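Local coordinates for long form salivary protein D7L1 (Anopheles stephensi, PDB 3NHI) that binds and sequesters host cysteinyl leukotrienes and thromboxane A2 analogues, helping the female mosquito to feed on vertebrate blood, at residues Val207-Ile210 and Val211-Phe214. Sequence-based numbering, arbitrary orientation.
Sequences VDEI and VRDF
The carbonyl oxygen of I210 is gripped by two weak hydrogen bonds, from D213 N at 3.1 Å and from F214 N at 3.4 Å. The F214 ring adds an edge contact, its CD1 lying 3.3 Å from I210 O near the ring plane. CG of F214 stands anti to its own carbonyl carbon (chi1 -76°), which swings the ring back alongside I210, where F214 CE1 meets I210 CG2 at 4.0 Å. Both residues belong to the apolar face of helix 207-216, in the second of the two odorant-binding-protein-like domains, and pack there against helix 223-231; F214 also reaches F254 of helix 251-266. One turn earlier the bonding is firmer: the V211 N-H points almost straight at V207 O in a hydrogen bond of 3.0 Å (N to O), and R212 N donates a hydrogen bond to D208 O at 2.9 Å. On the polar side E209 and R212 run side by side and E209 OE2 lies 3.7 Å from R212 CD, but the carboxylate and guanidinium planes are 46° apart and their charged atoms do not meet. Each looks instead to helix 8-22, E209 bridging to R17 and R212 to E20 and D21. The carboxylate of buried D213 is satisfied on both oxygens, OD1 by a salt bridge to R264 and OD2 by hydrogen bonds with Y199 and H261.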
loop_
_atom_site.group_PDB
_atom_site.type_symbol
_atom_site.label_atom_id
_atom_site.label_comp_id
_atom_site.label_asym_id
_atom_site.label_seq_id
_atom_site.Cartn_x
_atom_site.Cartn_y
_atom_site.Cartn_z
ATOM N N VAL A 207 10.306 -4.011 10.421
ATOM C CA VAL A 207 10.058 -5.243 11.177
ATOM C C VAL A 207 8.567 -5.367 11.496
ATOM O O VAL A 207 7.976 -6.447 11.377
ATOM C CB VAL A 207 10.891 -5.287 12.477
ATOM C CG1 VAL A 207 10.584 -6.557 13.272
ATOM C CG2 VAL A 207 12.404 -5.206 12.173
ATOM N N ASP A 208 7.943 -4.245 11.849
ATOM C CA ASP A 208 6.529 -4.263 12.234
ATOM C C ASP A 208 5.610 -4.718 11.099
ATOM O O ASP A 208 4.559 -5.298 11.353
ATOM C CB ASP A 208 6.086 -2.880 12.708
ATOM C CG ASP A 208 6.635 -2.507 14.067
ATOM O OD1 ASP A 208 7.327 -3.320 14.711
ATOM O OD2 ASP A 208 6.338 -1.375 14.495
ATOM N N GLU A 209 5.995 -4.459 9.850
ATOM C CA GLU A 209 5.169 -4.854 8.713
ATOM C C GLU A 209 5.202 -6.359 8.491
ATOM O O GLU A 209 4.186 -6.972 8.164
ATOM C CB GLU A 209 5.582 -4.115 7.438
ATOM C CG GLU A 209 5.269 -2.627 7.453
ATOM C CD GLU A 209 3.814 -2.323 7.793
ATOM O OE1 GLU A 209 3.568 -1.263 8.400
ATOM O OE2 GLU A 209 2.921 -3.124 7.446
ATOM N N ILE A 210 6.374 -6.956 8.665
ATOM C CA ILE A 210 6.465 -8.413 8.568
ATOM C C ILE A 210 5.682 -9.062 9.723
ATOM O O ILE A 210 4.921 -10.013 9.502
ATOM C CB ILE A 210 7.930 -8.884 8.478
ATOM C CG1 ILE A 210 8.569 -8.301 7.206
ATOM C CG2 ILE A 210 8.031 -10.410 8.513
ATOM C CD1 ILE A 210 10.069 -8.631 7.024
ATOM N N VAL A 211 5.825 -8.526 10.938
ATOM C CA VAL A 211 5.037 -9.003 12.072
ATOM C C VAL A 211 3.541 -8.909 11.770
ATOM O O VAL A 211 2.800 -9.845 12.075
ATOM C CB VAL A 211 5.396 -8.253 13.369
ATOM C CG1 VAL A 211 4.410 -8.568 14.492
ATOM C CG2 VAL A 211 6.818 -8.618 13.799
ATOM N N ARG A 212 3.099 -7.807 11.153
ATOM C CA ARG A 212 1.679 -7.620 10.825
ATOM C C ARG A 212 1.149 -8.783 9.980
ATOM O O ARG A 212 0.030 -9.250 10.191
ATOM C CB ARG A 212 1.460 -6.294 10.103
ATOM C CG ARG A 212 -0.002 -5.917 9.896
ATOM C CD ARG A 212 -0.049 -4.556 9.230
ATOM N NE ARG A 212 -1.397 -3.991 9.133
ATOM C CZ ARG A 212 -2.173 -4.095 8.063
ATOM N NH1 ARG A 212 -1.769 -4.785 7.006
ATOM N NH2 ARG A 212 -3.364 -3.519 8.052
ATOM N N ASP A 213 1.974 -9.272 9.057
ATOM C CA ASP A 213 1.569 -10.398 8.216
ATOM C C ASP A 213 1.390 -11.701 8.994
ATOM O O ASP A 213 0.528 -12.521 8.646
ATOM C CB ASP A 213 2.552 -10.595 7.062
ATOM C CG ASP A 213 2.289 -9.660 5.898
ATOM O OD1 ASP A 213 1.356 -8.841 5.973
ATOM O OD2 ASP A 213 3.002 -9.781 4.886
ATOM N N PHE A 214 2.200 -11.909 10.035
ATOM C CA PHE A 214 1.994 -13.050 10.931
ATOM C C PHE A 214 0.744 -12.860 11.797
ATOM O O PHE A 214 0.001 -13.817 12.044
ATOM C CB PHE A 214 3.232 -13.299 11.800
ATOM C CG PHE A 214 4.366 -13.950 11.064
ATOM C CD1 PHE A 214 5.196 -13.207 10.223
ATOM C CD2 PHE A 214 4.606 -15.310 11.206
ATOM C CE1 PHE A 214 6.254 -13.820 9.543
ATOM C CE2 PHE A 214 5.664 -15.926 10.540
ATOM C CZ PHE A 214 6.486 -15.177 9.703
#